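Local structure of probable starch synthase 4, chloroplastic/amyloplastic (Arabidopsis thaliana, 6GNE) at residues 149-154 and 213-218. The protein is a probable plastid starch synthase, a glycosyltransferase of the two-domain GT-B class. Numbering follows the deposited sequence.
Sequences TAFVAP and VNPVKG
Pro215 packs its ring against Ala150 and Phe151 where two helical elements of the Rossmann-like N-terminal domain of this GT-B glycosyltransferase meet. Helix 215-222 starts with Pro215, while Ala150 and Phe151 sit at the turn between helices 146-150 and 152-160, which follow strand 141-145 of the domain's sheet. Pro215 has more surface buried here than any other residue of the two segments. Its CB stands 4.0 Å from Ala150 CB, and its CG lies 3.8 Å from Phe151 CE1. With CG anti to its own carbonyl carbon (chi1 -52°), Phe151 starts away from helix 215-222, yet the far end of the ring, CE1 and CZ, lies beside the proline, with Pro215 CB over one face. Phe118 of helix 117-134 meets the Phe151 ring edge-to-face and also touches Pro215, extending this apolar cluster. Ala150 CB points at the first turn of helix 215-222 and reaches its backbone, 3.4 Å from Pro215 O; Phe172 of strand 169-174 packs against the same alanine. Farther along, the contact loosens toward Gly218, whose O lies 4.4 Å from the ring atom Pro154 CD. Asn214 is the N-cap of helix 215-222: its OD1 accepts from Lys217 N at 2.7 Å, with the donor 44° out of the carbonyl plane. Gln180 and Asp206 hydrogen-bond to Asn214 ND2 and so probably help to hold the capping amide in place. The whole contact is buried, and a single water joins the two backbones within it, donating to Pro215 O at 2.8 Å and, more weakly, to Ala150 O.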
ATOM      1  N   THR A 149     -12.829  -6.146  -0.468  1.00 41.25           N
ATOM      2  CA  THR A 149     -13.517  -6.516   0.760  1.00 41.49           C
ATOM      3  C   THR A 149     -14.504  -5.452   1.248  1.00 42.64           C
ATOM      4  O   THR A 149     -14.953  -5.495   2.400  1.00 42.96           O
ATOM      5  CB  THR A 149     -12.504  -6.828   1.859  1.00 39.86           C
ATOM      6  OG1 THR A 149     -11.825  -5.629   2.241  1.00 39.03           O
ATOM      7  CG2 THR A 149     -11.529  -7.855   1.362  1.00 38.79           C
ATOM      8  N   ALA A 150     -14.853  -4.508   0.367  1.00 42.24           N
ATOM      9  CA  ALA A 150     -15.897  -3.533   0.646  1.00 41.60           C
ATOM     10  C   ALA A 150     -17.243  -4.202   0.849  1.00 42.62           C
ATOM     11  O   ALA A 150     -18.074  -3.697   1.593  1.00 44.19           O
ATOM     12  CB  ALA A 150     -15.984  -2.555  -0.502  1.00 41.81           C
ATOM     13  N   PHE A 151     -17.443  -5.343   0.198  1.00 41.99           N
ATOM     14  CA  PHE A 151     -18.665  -6.119   0.315  1.00 43.83           C
ATOM     15  C   PHE A 151     -18.983  -6.554   1.739  1.00 44.06           C
ATOM     16  O   PHE A 151     -20.133  -6.840   2.029  1.00 45.40           O
ATOM     17  CB  PHE A 151     -18.620  -7.378  -0.563  1.00 44.84           C
ATOM     18  CG  PHE A 151     -18.259  -7.125  -2.000  1.00 44.69           C
ATOM     19  CD1 PHE A 151     -19.220  -6.709  -2.905  1.00 46.00           C
ATOM     20  CD2 PHE A 151     -16.960  -7.319  -2.443  1.00 43.60           C
ATOM     21  CE1 PHE A 151     -18.900  -6.486  -4.219  1.00 46.20           C
ATOM     22  CE2 PHE A 151     -16.616  -7.082  -3.754  1.00 43.54           C
ATOM     23  CZ  PHE A 151     -17.595  -6.672  -4.652  1.00 45.29           C
ATOM     24  N   VAL A 152     -17.972  -6.639   2.600  1.00 43.08           N
ATOM     25  CA  VAL A 152     -18.166  -7.018   3.994  1.00 43.87           C
ATOM     26  C   VAL A 152     -19.170  -6.116   4.752  1.00 44.99           C
ATOM     27  O   VAL A 152     -20.001  -6.626   5.508  1.00 46.01           O
ATOM     28  CB  VAL A 152     -16.809  -7.061   4.734  1.00 42.97           C
ATOM     29  CG1 VAL A 152     -16.994  -7.150   6.241  1.00 44.08           C
ATOM     30  CG2 VAL A 152     -15.976  -8.238   4.268  1.00 42.57           C
ATOM     31  N   ALA A 153     -19.100  -4.800   4.544  1.00 44.62           N
ATOM     32  CA  ALA A 153     -19.967  -3.853   5.267  1.00 45.60           C
ATOM     33  C   ALA A 153     -21.472  -4.108   5.073  1.00 47.56           C
ATOM     34  O   ALA A 153     -22.162  -4.334   6.054  1.00 48.51           O
ATOM     35  CB  ALA A 153     -19.606  -2.403   4.931  1.00 45.10           C
ATOM     36  N   PRO A 154     -21.975  -4.095   3.823  1.00 48.29           N
ATOM     37  CA  PRO A 154     -23.400  -4.420   3.641  1.00 51.13           C
ATOM     38  C   PRO A 154     -23.754  -5.874   3.987  1.00 52.51           C
ATOM     39  O   PRO A 154     -24.830  -6.102   4.561  1.00 55.44           O
ATOM     40  CB  PRO A 154     -23.655  -4.140   2.156  1.00 51.68           C
ATOM     41  CG  PRO A 154     -22.294  -4.200   1.516  1.00 49.43           C
ATOM     42  CD  PRO A 154     -21.340  -3.703   2.551  1.00 47.23           C
ATOM     43  N   VAL A 213     -23.473  -0.946  -9.931  1.00 64.81           N
ATOM     44  CA  VAL A 213     -23.304  -0.765  -8.479  1.00 61.23           C
ATOM     45  C   VAL A 213     -21.857  -0.483  -8.089  1.00 57.25           C
ATOM     46  O   VAL A 213     -20.941  -0.805  -8.825  1.00 56.79           O
ATOM     47  CB  VAL A 213     -23.824  -1.958  -7.671  1.00 61.67           C
ATOM     48  CG1 VAL A 213     -25.345  -1.992  -7.728  1.00 64.74           C
ATOM     49  CG2 VAL A 213     -23.212  -3.277  -8.150  1.00 61.44           C
ATOM     50  N   ASN A 214     -21.664   0.108  -6.913  1.00 54.59           N
ATOM     51  CA  ASN A 214     -20.361   0.613  -6.495  1.00 50.97           C
ATOM     52  C   ASN A 214     -19.997   0.088  -5.099  1.00 49.46           C
ATOM     53  O   ASN A 214     -20.517   0.589  -4.098  1.00 49.70           O
ATOM     54  CB  ASN A 214     -20.364   2.142  -6.522  1.00 50.44           C
ATOM     55  CG  ASN A 214     -18.990   2.732  -6.271  1.00 47.58           C
ATOM     56  OD1 ASN A 214     -18.310   2.351  -5.315  1.00 45.03           O
ATOM     57  ND2 ASN A 214     -18.580   3.668  -7.111  1.00 47.47           N
ATOM     58  N   PRO A 215     -19.094  -0.919  -5.028  1.00 47.78           N
ATOM     59  CA  PRO A 215     -18.711  -1.512  -3.747  1.00 46.68           C
ATOM     60  C   PRO A 215     -18.122  -0.545  -2.744  1.00 45.02           C
ATOM     61  O   PRO A 215     -18.479  -0.592  -1.577  1.00 45.98           O
ATOM     62  CB  PRO A 215     -17.704  -2.564  -4.150  1.00 45.59           C
ATOM     63  CG  PRO A 215     -18.170  -3.012  -5.489  1.00 47.18           C
ATOM     64  CD  PRO A 215     -18.680  -1.781  -6.156  1.00 48.06           C
ATOM     65  N   VAL A 216     -17.235   0.318  -3.190  1.00 44.11           N
ATOM     66  CA  VAL A 216     -16.621   1.296  -2.301  1.00 42.92           C
ATOM     67  C   VAL A 216     -17.674   2.264  -1.771  1.00 44.87           C
ATOM     68  O   VAL A 216     -17.629   2.624  -0.601  1.00 43.96           O
ATOM     69  CB  VAL A 216     -15.448   2.035  -2.985  1.00 41.70           C
ATOM     70  CG1 VAL A 216     -14.917   3.180  -2.120  1.00 41.15           C
ATOM     71  CG2 VAL A 216     -14.321   1.055  -3.269  1.00 40.15           C
ATOM     72  N   LYS A 217     -18.632   2.648  -2.603  1.00 48.10           N
ATOM     73  CA  LYS A 217     -19.740   3.489  -2.139  1.00 50.93           C
ATOM     74  C   LYS A 217     -20.604   2.816  -1.066  1.00 51.61           C
ATOM     75  O   LYS A 217     -21.044   3.465  -0.108  1.00 52.06           O
ATOM     76  CB  LYS A 217     -20.643   3.909  -3.289  1.00 53.80           C
ATOM     77  CG  LYS A 217     -21.705   4.860  -2.798  1.00 56.88           C
ATOM     78  CD  LYS A 217     -22.138   5.907  -3.771  1.00 59.70           C
ATOM     79  CE  LYS A 217     -23.356   5.512  -4.539  1.00 62.70           C
ATOM     80  NZ  LYS A 217     -24.249   6.682  -4.744  1.00 65.44           N
ATOM     81  N   GLY A 218     -20.865   1.521  -1.240  1.00 52.10           N
ATOM     82  CA  GLY A 218     -21.529   0.733  -0.206  1.00 52.70           C
ATOM     83  C   GLY A 218     -20.754   0.657   1.089  1.00 49.91           C
ATOM     84  O   GLY A 218     -21.355   0.675   2.148  1.00 51.00           O
TER
HETATM   85  O   HOH W   1     -19.901  -2.533  -0.239  1.00 36.86           O